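Local coordinates for protein MRG701 (Oryza sativa, PDB 5IN1) that probably reads methylated lysine on histone tails through its chromodomain, as MRG-family proteins do, and so takes part in controlling transcription in rice, at residues A[7-12]-A[18-23]; A[11-16]-A[39-44]; A[24-27]-A[32-35]; A[45-48]-A[52-55]. All blocks are in the same frame, centred on the assembly; numbering follows the deposited sequence.

Overall arrangement
The chromodomain is a strongly bent antiparallel sheet with strand order 47-50, 31-38, 16-28, 8-13, 54-56, followed by helix 59-70. Contacts 1 and 3 are the two hairpins that share the long strand 16-28; their centres lie about 12 Å apart, contact 1 near the centre of the folded chain and contact 3 where the second subunit docks. Contact 1 closes before contact 3 opens, contact 3 is nested inside the loop closed by contact 2, and contact 4 comes last. Contacts 2 and 4, centres about 8 Å apart, lie around the probable methyl-lysine cage. With about 17 Å between the centres of contacts 2 and 3, cage and dimer edge are separate regions of the domain.

Contact 1 (A[7-12]-A[18-23]); sequences ERVLAY and YEAKVQ
Glu7 O takes the N-H of Val22 at 2.9 Å, the first rung of an antiparallel hairpin between strands 8-13 and 16-28. Arg8 follows in a non-hydrogen-bonded pair with Lys21. Its chain bends at the CB-CG bond (chi2 60°), which lays one face of the guanidinium over the lysine methylenes, NH2 standing 3.7 Å from Lys21 CD. Two long chains running side by side suit this solvent-facing surface, although Arg8 NH2 and Lys21 NZ are like charges 4.3 Å apart; Glu19 OE2 beside Arg8 CB probably eases this a little, and Arg8 NH1 is held by Gly6 O. Val9 pairs with Ala20 through two backbone bonds, and its branches divide the inner surface: CG2 rests on Ala20 CB (4.1 Å), CG1 on Val22 CG2. Leu10 turns to the same side as Arg8, and its CD2 skims the backbone of Glu19. Ala11 closes the ladder with Tyr18, its N 2.8 Å from Tyr18 O; its small CB meets Ala20 CB at close quarters in the core. Strand 54-56 flanks strand 8-13, bringing Leu54 against Val9 and Ala11, while strand 31-38 borders 16-28 and helix 59-70 packs over Leu10.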
loop_
_atom_site.group_PDB
_atom_site.type_symbol
_atom_site.label_atom_id
_atom_site.label_comp_id
_atom_site.label_asym_id
_atom_site.label_seq_id
_atom_site.Cartn_x
_atom_site.Cartn_y
_atom_site.Cartn_z
ATOM N N GLU A 7 -12.334 -8.402 -3.102
ATOM C CA GLU A 7 -12.707 -8.804 -1.753
ATOM C C GLU A 7 -14.076 -8.253 -1.377
ATOM O O GLU A 7 -14.381 -7.088 -1.643
ATOM C CB GLU A 7 -11.655 -8.332 -0.744
ATOM C CG GLU A 7 -11.876 -8.834 0.675
ATOM C CD GLU A 7 -10.735 -8.467 1.612
ATOM O OE1 GLU A 7 -9.670 -8.025 1.113
ATOM O OE2 GLU A 7 -10.897 -8.628 2.838
ATOM N N ARG A 8 -14.906 -9.110 -0.805
ATOM C CA ARG A 8 -16.167 -8.661 -0.241
ATOM C C ARG A 8 -15.926 -8.157 1.170
ATOM O O ARG A 8 -15.228 -8.803 1.959
ATOM C CB ARG A 8 -17.191 -9.797 -0.259
ATOM C CG ARG A 8 -18.012 -9.871 -1.569
ATOM C CD ARG A 8 -17.174 -10.100 -2.824
ATOM N NE ARG A 8 -18.025 -10.212 -4.011
ATOM C CZ ARG A 8 -17.593 -10.138 -5.267
ATOM N NH1 ARG A 8 -16.308 -9.936 -5.529
ATOM N NH2 ARG A 8 -18.457 -10.260 -6.269
ATOM N N VAL A 9 -16.507 -6.991 1.465
ATOM C CA VAL A 9 -16.331 -6.284 2.729
ATOM C C VAL A 9 -17.694 -5.805 3.202
ATOM O O VAL A 9 -18.684 -5.912 2.475
ATOM C CB VAL A 9 -15.372 -5.078 2.592
ATOM C CG1 VAL A 9 -13.985 -5.543 2.137
ATOM C CG2 VAL A 9 -15.915 -4.031 1.621
ATOM N N LEU A 10 -17.739 -5.288 4.423
ATOM C CA LEU A 10 -18.878 -4.511 4.904
ATOM C C LEU A 10 -18.517 -3.033 4.821
ATOM O O LEU A 10 -17.384 -2.649 5.127
ATOM C CB LEU A 10 -19.245 -4.907 6.333
ATOM C CG LEU A 10 -19.717 -6.346 6.463
ATOM C CD1 LEU A 10 -19.821 -6.761 7.917
ATOM C CD2 LEU A 10 -21.051 -6.544 5.757
ATOM N N ALA A 11 -19.455 -2.211 4.381
ATOM C CA ALA A 11 -19.236 -0.774 4.221
ATOM C C ALA A 11 -20.394 0.005 4.821
ATOM O O ALA A 11 -21.568 -0.301 4.590
ATOM C CB ALA A 11 -19.079 -0.409 2.751
ATOM N N TYR A 12 -20.066 1.026 5.601
ATOM C CA TYR A 12 -21.068 1.974 6.048
ATOM C C TYR A 12 -21.577 2.803 4.880
ATOM O O TYR A 12 -20.810 3.251 4.033
ATOM C CB TYR A 12 -20.508 2.894 7.128
ATOM C CG TYR A 12 -20.405 2.260 8.487
ATOM C CD1 TYR A 12 -21.543 1.926 9.190
ATOM C CD2 TYR A 12 -19.168 1.998 9.076
ATOM C CE1 TYR A 12 -21.479 1.350 10.446
ATOM C CE2 TYR A 12 -19.094 1.427 10.334
ATOM C CZ TYR A 12 -20.250 1.120 11.016
ATOM O OH TYR A 12 -20.199 0.538 12.277
ATOM N N TYR A 18 -23.435 -2.373 4.799
ATOM C CA TYR A 18 -23.881 -3.042 3.570
ATOM C C TYR A 18 -22.738 -3.865 2.988
ATOM O O TYR A 18 -21.565 -3.459 3.049
ATOM C CB TYR A 18 -24.357 -2.018 2.531
ATOM C CG TYR A 18 -25.489 -1.161 3.030
ATOM C CD1 TYR A 18 -26.811 -1.516 2.808
ATOM C CD2 TYR A 18 -25.234 -0.011 3.772
ATOM C CE1 TYR A 18 -27.851 -0.744 3.298
ATOM C CE2 TYR A 18 -26.274 0.763 4.276
ATOM C CZ TYR A 18 -27.564 0.393 4.025
ATOM O OH TYR A 18 -28.574 1.176 4.515
ATOM N N GLU A 19 -23.050 -5.020 2.424
ATOM C CA GLU A 19 -22.008 -5.756 1.738
ATOM C C GLU A 19 -21.583 -4.996 0.485
ATOM O O GLU A 19 -22.418 -4.445 -0.244
ATOM C CB GLU A 19 -22.462 -7.173 1.389
ATOM C CG GLU A 19 -21.259 -8.059 1.087
ATOM C CD GLU A 19 -21.605 -9.532 0.895
ATOM O OE1 GLU A 19 -22.769 -9.860 0.594
ATOM O OE2 GLU A 19 -20.675 -10.362 1.064
ATOM N N ALA A 20 -20.277 -4.972 0.249
ATOM C CA ALA A 20 -19.699 -4.276 -0.889
ATOM C C ALA A 20 -18.547 -5.092 -1.415
ATOM O O ALA A 20 -18.059 -5.990 -0.726
ATOM C CB ALA A 20 -19.220 -2.869 -0.490
ATOM N N LYS A 21 -18.097 -4.778 -2.622
ATOM C CA LYS A 21 -16.902 -5.412 -3.142
ATOM C C LYS A 21 -15.878 -4.357 -3.545
ATOM O O LYS A 21 -16.209 -3.304 -4.107
ATOM C CB LYS A 21 -17.231 -6.320 -4.315
ATOM C CG LYS A 21 -17.816 -5.607 -5.486
ATOM C CD LYS A 21 -18.054 -6.573 -6.632
ATOM C CE LYS A 21 -18.977 -5.967 -7.674
ATOM N NZ LYS A 21 -20.265 -6.710 -7.775
ATOM N N VAL A 22 -14.623 -4.652 -3.250
ATOM C CA VAL A 22 -13.523 -3.773 -3.622
ATOM C C VAL A 22 -13.202 -3.942 -5.105
ATOM O O VAL A 22 -12.879 -5.043 -5.546
ATOM C CB VAL A 22 -12.277 -4.068 -2.775
ATOM C CG1 VAL A 22 -11.105 -3.193 -3.237
ATOM C CG2 VAL A 22 -12.575 -3.854 -1.312
ATOM N N GLN A 23 -13.327 -2.861 -5.863
ATOM C CA GLN A 23 -13.039 -2.847 -7.299
ATOM C C GLN A 23 -11.571 -2.525 -7.552
ATOM O O GLN A 23 -10.958 -3.087 -8.457
ATOM C CB GLN A 23 -13.912 -1.822 -8.019
ATOM C CG GLN A 23 -15.402 -2.118 -7.971
ATOM C CD GLN A 23 -16.232 -0.918 -8.368
ATOM O OE1 GLN A 23 -16.037 0.184 -7.849
ATOM N NE2 GLN A 23 -17.162 -1.118 -9.291
#

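Contact 2 (A[11-16]-A[39-44]); sequences AYHGPL and LGWSKS
His13 and Trp41 belong to a cluster of aromatic rings that probably forms the methyl-lysine cage of the chromodomain, as in related MRG proteins. They meet in a T-shaped (edge-to-face) stack: the six-membered ring of Trp41 points its edge at one face of the imidazole, with centroids 4.7 Å apart and planes at 83°. The atom at the point of the edge is CZ3, which sits over the centre of the imidazole, 3.4 Å from His13 ND1. Its neighbour CH2 lies 3.6 Å from His13 CG and 3.8 Å from His13 CB, so the indole leans toward the root of the histidine. The histidine CG stands anti to the backbone N (chi1 -156°), which swings the ring from the end of strand 8-13 toward the loop 39-44. In chromodomain cages several aromatic rings surround the methylated ammonium group, and here Tyr38 and Trp45 join the cluster, each meeting His13 edge-to-face, while Tyr18 and Trp45 also meet Trp41. With an alanine here there is no ring to offer Trp41 CZ3, and the indole would probably be freer to tilt. Farther along the loop, Ser42 OG accepts the N-H of Ser44 at 3.0 Å in an ST turn that starts the 3-10 segment leading to Trp45.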
loop_
_atom_site.group_PDB
_atom_site.type_symbol
_atom_site.label_atom_id
_atom_site.label_comp_id
_atom_site.label_asym_id
_atom_site.label_seq_id
_atom_site.Cartn_x
_atom_site.Cartn_y
_atom_site.Cartn_z
ATOM N N ALA A 11 -19.455 -2.211 4.381
ATOM C CA ALA A 11 -19.236 -0.774 4.221
ATOM C C ALA A 11 -20.394 0.005 4.821
ATOM O O ALA A 11 -21.568 -0.301 4.590
ATOM C CB ALA A 11 -19.079 -0.409 2.751
ATOM N N TYR A 12 -20.066 1.026 5.601
ATOM C CA TYR A 12 -21.068 1.974 6.048
ATOM C C TYR A 12 -21.577 2.803 4.880
ATOM O O TYR A 12 -20.810 3.251 4.033
ATOM C CB TYR A 12 -20.508 2.894 7.128
ATOM C CG TYR A 12 -20.405 2.260 8.487
ATOM C CD1 TYR A 12 -21.543 1.926 9.190
ATOM C CD2 TYR A 12 -19.168 1.998 9.076
ATOM C CE1 TYR A 12 -21.479 1.350 10.446
ATOM C CE2 TYR A 12 -19.094 1.427 10.334
ATOM C CZ TYR A 12 -20.250 1.120 11.016
ATOM O OH TYR A 12 -20.199 0.538 12.277
ATOM N N HIS A 13 -22.881 3.003 4.835
ATOM C CA HIS A 13 -23.450 4.012 3.956
ATOM C C HIS A 13 -24.563 4.604 4.780
ATOM O O HIS A 13 -25.640 4.034 4.877
ATOM C CB HIS A 13 -23.956 3.423 2.642
ATOM C CG HIS A 13 -24.003 4.414 1.527
ATOM N ND1 HIS A 13 -25.090 5.230 1.307
ATOM C CD2 HIS A 13 -23.091 4.736 0.578
ATOM C CE1 HIS A 13 -24.855 6.001 0.262
ATOM N NE2 HIS A 13 -23.649 5.724 -0.198
ATOM N N GLY A 14 -24.287 5.715 5.447
ATOM C CA GLY A 14 -25.115 6.057 6.582
ATOM C C GLY A 14 -24.815 5.062 7.687
ATOM O O GLY A 14 -23.808 4.364 7.641
ATOM N N PRO A 15 -25.694 4.985 8.690
ATOM C CA PRO A 15 -25.370 4.252 9.917
ATOM C C PRO A 15 -25.452 2.734 9.821
ATOM O O PRO A 15 -25.074 2.073 10.785
ATOM C CB PRO A 15 -26.394 4.796 10.921
ATOM C CG PRO A 15 -27.533 5.229 10.060
ATOM C CD PRO A 15 -26.933 5.771 8.814
ATOM N N LEU A 16 -25.905 2.184 8.704
ATOM C CA LEU A 16 -25.989 0.732 8.580
ATOM C C LEU A 16 -24.831 0.208 7.747
ATOM O O LEU A 16 -24.244 0.940 6.945
ATOM C CB LEU A 16 -27.328 0.296 7.954
ATOM C CG LEU A 16 -28.591 0.739 8.696
ATOM C CD1 LEU A 16 -29.830 0.307 7.935
ATOM C CD2 LEU A 16 -28.595 0.132 10.095
ATOM N N LEU A 39 -23.236 -3.993 -3.047
ATOM C CA LEU A 39 -23.889 -5.096 -3.764
ATOM C C LEU A 39 -25.395 -4.861 -3.847
ATOM O O LEU A 39 -26.058 -4.604 -2.833
ATOM C CB LEU A 39 -23.616 -6.443 -3.099
ATOM C CG LEU A 39 -22.145 -6.817 -2.950
ATOM C CD1 LEU A 39 -22.010 -8.274 -2.552
ATOM C CD2 LEU A 39 -21.367 -6.520 -4.234
ATOM N N GLY A 40 -25.931 -4.973 -5.064
ATOM C CA GLY A 40 -27.345 -4.754 -5.311
ATOM C C GLY A 40 -27.731 -3.299 -5.534
ATOM O O GLY A 40 -28.896 -3.017 -5.828
ATOM N N TRP A 41 -26.770 -2.380 -5.400
ATOM C CA TRP A 41 -27.040 -0.952 -5.585
ATOM C C TRP A 41 -26.634 -0.486 -6.972
ATOM O O TRP A 41 -25.875 -1.158 -7.656
ATOM C CB TRP A 41 -26.290 -0.113 -4.550
ATOM C CG TRP A 41 -26.879 -0.112 -3.189
ATOM C CD1 TRP A 41 -27.768 -1.014 -2.670
ATOM C CD2 TRP A 41 -26.639 0.857 -2.160
ATOM N NE1 TRP A 41 -28.088 -0.666 -1.380
ATOM C CE2 TRP A 41 -27.411 0.478 -1.043
ATOM C CE3 TRP A 41 -25.868 2.018 -2.086
ATOM C CZ2 TRP A 41 -27.408 1.202 0.147
ATOM C CZ3 TRP A 41 -25.870 2.737 -0.902
ATOM C CH2 TRP A 41 -26.647 2.328 0.197
ATOM N N SER A 42 -27.144 0.677 -7.366
ATOM C CA SER A 42 -26.743 1.317 -8.613
ATOM C C SER A 42 -25.236 1.547 -8.658
ATOM O O SER A 42 -24.622 1.860 -7.637
ATOM C CB SER A 42 -27.465 2.660 -8.772
ATOM O OG SER A 42 -26.958 3.393 -9.872
ATOM N N LYS A 43 -24.650 1.425 -9.845
ATOM C CA LYS A 43 -23.245 1.760 -10.055
ATOM C C LYS A 43 -22.975 3.243 -9.787
ATOM O O LYS A 43 -21.837 3.618 -9.513
ATOM C CB LYS A 43 -22.809 1.402 -11.478
ATOM C CG LYS A 43 -22.977 -0.060 -11.857
ATOM C CD LYS A 43 -22.219 -0.999 -10.912
ATOM C CE LYS A 43 -20.709 -0.966 -11.128
ATOM N NZ LYS A 43 -19.994 -1.949 -10.283
ATOM N N SER A 44 -24.013 4.076 -9.851
ATOM C CA SER A 44 -23.920 5.487 -9.462
ATOM C C SER A 44 -23.321 5.682 -8.075
ATOM O O SER A 44 -22.681 6.703 -7.817
ATOM C CB SER A 44 -25.296 6.158 -9.502
ATOM O OG SER A 44 -25.747 6.325 -10.836
#

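Contact 3 (A[24-27]-A[32-35]); sequences KSEN and WRYH
Glu26 and Arg33 face each other as a hydrogen-bonded pair of the antiparallel ladder, and the glutamate can be followed outward from its root. CB lies alongside Arg33 CG at 4.2 Å; CG then continues an extended chain that runs beside the arginine in the same direction. CD carries OE1 to the guanidinium, where a single oxygen collects two N-H groups, 3.1 Å from Arg33 NE and 3.0 Å from Arg33 NH2. Both donors come from the same face of the carboxylate, while OE1 lies almost in the guanidinium plane; the two planes are 42° apart. This side-on salt bridge pins the arginine's rotation, and Trp48 lies against the same guanidinium in a cation-pi contact. The two backbone bonds of this pair are short, Glu26 O taking the N-H of Arg33 at 2.8 Å.

On the other surface of the hairpin Asn27 lies over the indole of Trp32. Its CB stands 3.7 Å from the centroid of the Trp32 six-membered ring, a CH-pi contact only 8° off the ring normal, and ND2 is above the pyrrole side, 3.3 Å from Trp32 NE1, packing on the ring face and not bonding, since both nitrogens are donors. Ser25 OG sits at the edge of the Tyr34 ring, with Phe3 O as its hydrogen-bond partner.

Strand 47-50 flanks strand 31-38 through the backbone of Tyr34. At the outer edge of 16-28, Glu26 and Asn27 pair with a strand of the second subunit, where Asn27 of each chain packs on Trp32 of the other, consistent with the dimer interface reported for plant MRG proteins.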
loop_
_atom_site.group_PDB
_atom_site.type_symbol
_atom_site.label_atom_id
_atom_site.label_comp_id
_atom_site.label_asym_id
_atom_site.label_seq_id
_atom_site.Cartn_x
_atom_site.Cartn_y
_atom_site.Cartn_z
ATOM N N LYS A 24 -11.021 -1.606 -6.760
ATOM C CA LYS A 24 -9.637 -1.154 -6.907
ATOM C C LYS A 24 -9.101 -0.717 -5.551
ATOM O O LYS A 24 -9.846 -0.165 -4.748
ATOM C CB LYS A 24 -9.556 -0.003 -7.922
ATOM C CG LYS A 24 -9.628 -0.469 -9.381
ATOM C CD LYS A 24 -9.668 0.677 -10.392
ATOM C CE LYS A 24 -10.457 0.272 -11.643
ATOM N NZ LYS A 24 -9.615 0.133 -12.870
ATOM N N SER A 25 -7.816 -0.965 -5.303
ATOM C CA SER A 25 -7.133 -0.511 -4.094
ATOM C C SER A 25 -5.931 0.334 -4.502
ATOM O O SER A 25 -5.186 -0.037 -5.413
ATOM C CB SER A 25 -6.663 -1.691 -3.234
ATOM O OG SER A 25 -7.723 -2.606 -2.964
ATOM N N GLU A 26 -5.748 1.475 -3.847
ATOM C CA GLU A 26 -4.591 2.335 -4.118
ATOM C C GLU A 26 -4.037 2.889 -2.830
ATOM O O GLU A 26 -4.785 3.115 -1.880
ATOM C CB GLU A 26 -4.962 3.497 -5.043
ATOM C CG GLU A 26 -5.371 3.094 -6.451
ATOM C CD GLU A 26 -5.853 4.281 -7.264
ATOM O OE1 GLU A 26 -5.891 5.401 -6.712
ATOM O OE2 GLU A 26 -6.198 4.095 -8.449
ATOM N N ASN A 27 -2.725 3.127 -2.794
ATOM C CA ASN A 27 -2.113 3.777 -1.642
ATOM C C ASN A 27 -1.257 4.946 -2.083
ATOM O O ASN A 27 -0.402 4.798 -2.956
ATOM C CB ASN A 27 -1.291 2.766 -0.829
ATOM C CG ASN A 27 -0.805 3.329 0.492
ATOM O OD1 ASN A 27 -0.153 4.377 0.540
ATOM N ND2 ASN A 27 -1.127 2.642 1.578
ATOM N N TRP A 32 -4.420 3.868 2.404
ATOM C CA TRP A 32 -5.156 3.082 1.425
ATOM C C TRP A 32 -6.510 3.723 1.101
ATOM O O TRP A 32 -7.218 4.192 1.999
ATOM C CB TRP A 32 -5.370 1.653 1.935
ATOM C CG TRP A 32 -4.145 0.787 1.819
ATOM C CD1 TRP A 32 -3.279 0.441 2.822
ATOM C CD2 TRP A 32 -3.647 0.171 0.626
ATOM N NE1 TRP A 32 -2.274 -0.350 2.322
ATOM C CE2 TRP A 32 -2.467 -0.531 0.979
ATOM C CE3 TRP A 32 -4.070 0.153 -0.702
ATOM C CZ2 TRP A 32 -1.716 -1.255 0.049
ATOM C CZ3 TRP A 32 -3.333 -0.567 -1.627
ATOM C CH2 TRP A 32 -2.154 -1.258 -1.245
ATOM N N ARG A 33 -6.874 3.741 -0.178
ATOM C CA ARG A 33 -8.261 4.032 -0.552
ATOM C C ARG A 33 -8.777 2.913 -1.433
ATOM O O ARG A 33 -8.004 2.229 -2.115
ATOM C CB ARG A 33 -8.403 5.390 -1.255
ATOM C CG ARG A 33 -7.708 5.505 -2.603
ATOM C CD ARG A 33 -8.029 6.848 -3.247
ATOM N NE ARG A 33 -7.635 6.901 -4.657
ATOM C CZ ARG A 33 -8.087 7.801 -5.523
ATOM N NH1 ARG A 33 -8.957 8.724 -5.127
ATOM N NH2 ARG A 33 -7.664 7.780 -6.786
ATOM N N TYR A 34 -10.090 2.717 -1.401
ATOM C CA TYR A 34 -10.731 1.576 -2.022
ATOM C C TYR A 34 -11.931 2.050 -2.816
ATOM O O TYR A 34 -12.793 2.746 -2.272
ATOM C CB TYR A 34 -11.174 0.573 -0.961
ATOM C CG TYR A 34 -10.066 0.131 -0.034
ATOM C CD1 TYR A 34 -9.158 -0.838 -0.431
ATOM C CD2 TYR A 34 -9.915 0.687 1.224
ATOM C CE1 TYR A 34 -8.130 -1.244 0.415
ATOM C CE2 TYR A 34 -8.906 0.283 2.068
ATOM C CZ TYR A 34 -8.024 -0.690 1.663
ATOM O OH TYR A 34 -7.004 -1.087 2.508
ATOM N N HIS A 35 -12.000 1.666 -4.084
ATOM C CA HIS A 35 -13.160 2.002 -4.895
ATOM C C HIS A 35 -14.087 0.820 -4.753
ATOM O O HIS A 35 -13.730 -0.293 -5.130
ATOM C CB HIS A 35 -12.796 2.263 -6.367
ATOM C CG HIS A 35 -13.785 3.123 -7.089
ATOM N ND1 HIS A 35 -14.859 2.607 -7.790
ATOM C CD2 HIS A 35 -13.869 4.473 -7.222
ATOM C CE1 HIS A 35 -15.552 3.599 -8.324
ATOM N NE2 HIS A 35 -14.973 4.738 -7.998
#

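Contact 4 (A[45-48]-A[52-55]); sequences WDEW and DRLL
The Arg53 guanidinium meets the Glu47 carboxylate at its edge, through one corner: NH2 donates to Glu47 OE1 at 2.9 Å, the single hydrogen bond of a salt bridge. The two flat groups stand 77° apart, so they do not form the paired, coplanar fork that arginine and carboxylate often adopt. NH2 comes from above the carboxylate plane, and OE1 is itself tilted out of the guanidinium plane; the N-H...O angle of 138° tells of the same skew. The remaining guanidinium atoms are farther off, CZ 3.8 Å and NH1 4.0 Å from Glu47 OE1.

The chains cross at about a right angle. Glu47 places CG between its backbone N and carbonyl carbon (chi1 65°) and then extends fully, whereas Arg53 folds at chi2 and chi3, curling its head back toward strand 47-50. Long flexible side chains suit this place, since the bond must span from strand 47-50, at one outer border of the sheet, to the short 3-10 turn before strand 54-56, at the other. Each end has a second partner: Tyr38 OH is hydrogen-bonded to Glu47 OE1, and Arg53 NE to Tyr12 O. His13 touches both side chains, so the bridge adjoins the probable methyl-lysine cage.

A leucine in place of Arg53 would probably leave Glu47 without its opposite charge and Tyr12 O without the NE donor. With OE1 drawing on both the arginine and the Tyr38 hydroxyl, the glutamate is likely to be stabilised as an anion and, as a second-shell residue, to help hold Tyr38 in place.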
loop_
_atom_site.group_PDB
_atom_site.type_symbol
_atom_site.label_atom_id
_atom_site.label_comp_id
_atom_site.label_asym_id
_atom_site.label_seq_id
_atom_site.Cartn_x
_atom_site.Cartn_y
_atom_site.Cartn_z
ATOM N N TRP A 45 -23.524 4.717 -7.179
ATOM C CA TRP A 45 -23.013 4.861 -5.825
ATOM C C TRP A 45 -21.572 4.359 -5.650
ATOM O O TRP A 45 -21.007 4.542 -4.578
ATOM C CB TRP A 45 -23.932 4.148 -4.820
ATOM C CG TRP A 45 -25.232 4.865 -4.534
ATOM C CD1 TRP A 45 -26.480 4.478 -4.929
ATOM C CD2 TRP A 45 -25.402 6.072 -3.779
ATOM N NE1 TRP A 45 -27.418 5.370 -4.465
ATOM C CE2 TRP A 45 -26.784 6.363 -3.769
ATOM C CE3 TRP A 45 -24.529 6.942 -3.127
ATOM C CZ2 TRP A 45 -27.312 7.479 -3.116
ATOM C CZ3 TRP A 45 -25.061 8.057 -2.482
ATOM C CH2 TRP A 45 -26.433 8.307 -2.484
ATOM N N ASP A 46 -20.978 3.757 -6.681
ATOM C CA ASP A 46 -19.579 3.322 -6.597
ATOM C C ASP A 46 -18.695 4.511 -6.236
ATOM O O ASP A 46 -18.865 5.598 -6.802
ATOM C CB ASP A 46 -19.096 2.728 -7.913
ATOM C CG ASP A 46 -19.804 1.442 -8.288
ATOM O OD1 ASP A 46 -20.733 0.992 -7.581
ATOM O OD2 ASP A 46 -19.429 0.887 -9.334
ATOM N N GLU A 47 -17.775 4.322 -5.299
ATOM C CA GLU A 47 -17.027 5.470 -4.788
ATOM C C GLU A 47 -15.744 5.049 -4.103
ATOM O O GLU A 47 -15.590 3.897 -3.691
ATOM C CB GLU A 47 -17.881 6.273 -3.812
ATOM C CG GLU A 47 -18.229 5.490 -2.553
ATOM C CD GLU A 47 -19.071 6.290 -1.574
ATOM O OE1 GLU A 47 -19.684 5.666 -0.687
ATOM O OE2 GLU A 47 -19.143 7.531 -1.708
ATOM N N TRP A 48 -14.820 5.998 -3.987
ATOM C CA TRP A 48 -13.620 5.815 -3.193
ATOM C C TRP A 48 -13.921 6.012 -1.726
ATOM O O TRP A 48 -14.536 7.011 -1.340
ATOM C CB TRP A 48 -12.528 6.821 -3.575
ATOM C CG TRP A 48 -11.901 6.633 -4.903
ATOM C CD1 TRP A 48 -12.076 7.416 -6.010
ATOM C CD2 TRP A 48 -10.963 5.619 -5.275
ATOM N NE1 TRP A 48 -11.319 6.942 -7.045
ATOM C CE2 TRP A 48 -10.625 5.838 -6.622
ATOM C CE3 TRP A 48 -10.375 4.544 -4.594
ATOM C CZ2 TRP A 48 -9.727 5.016 -7.310
ATOM C CZ3 TRP A 48 -9.484 3.727 -5.276
ATOM C CH2 TRP A 48 -9.168 3.970 -6.623
ATOM N N ASP A 52 -11.770 3.733 7.416
ATOM C CA ASP A 52 -12.774 4.008 8.434
ATOM C C ASP A 52 -14.205 3.689 7.988
ATOM O O ASP A 52 -15.090 3.541 8.830
ATOM C CB ASP A 52 -12.686 5.472 8.822
ATOM C CG ASP A 52 -12.734 6.360 7.623
ATOM O OD1 ASP A 52 -11.771 6.349 6.813
ATOM O OD2 ASP A 52 -13.745 7.062 7.449
ATOM N N ARG A 53 -14.427 3.581 6.674
ATOM C CA ARG A 53 -15.750 3.256 6.146
ATOM C C ARG A 53 -16.018 1.762 6.012
ATOM O O ARG A 53 -17.153 1.375 5.716
ATOM C CB ARG A 53 -15.939 3.918 4.781
ATOM C CG ARG A 53 -16.085 5.442 4.844
ATOM C CD ARG A 53 -17.555 5.864 5.177
ATOM N NE ARG A 53 -18.529 5.438 4.173
ATOM C CZ ARG A 53 -18.755 6.068 3.018
ATOM N NH1 ARG A 53 -18.083 7.158 2.703
ATOM N NH2 ARG A 53 -19.661 5.599 2.172
ATOM N N LEU A 54 -14.985 0.941 6.204
ATOM C CA LEU A 54 -15.033 -0.480 5.881
ATOM C C LEU A 54 -14.752 -1.373 7.085
ATOM O O LEU A 54 -14.037 -0.993 8.033
ATOM C CB LEU A 54 -14.025 -0.816 4.781
ATOM C CG LEU A 54 -14.170 -0.059 3.461
ATOM C CD1 LEU A 54 -13.106 -0.529 2.470
ATOM C CD2 LEU A 54 -15.576 -0.213 2.886
ATOM N N LEU A 55 -15.268 -2.589 7.009
ATOM C CA LEU A 55 -14.980 -3.644 7.970
ATOM C C LEU A 55 -14.740 -4.943 7.214
ATOM O O LEU A 55 -15.449 -5.254 6.252
ATOM C CB LEU A 55 -16.136 -3.813 8.967
ATOM C CG LEU A 55 -16.348 -2.695 9.996
ATOM C CD1 LEU A 55 -17.648 -2.926 10.733
ATOM C CD2 LEU A 55 -15.175 -2.667 10.981
#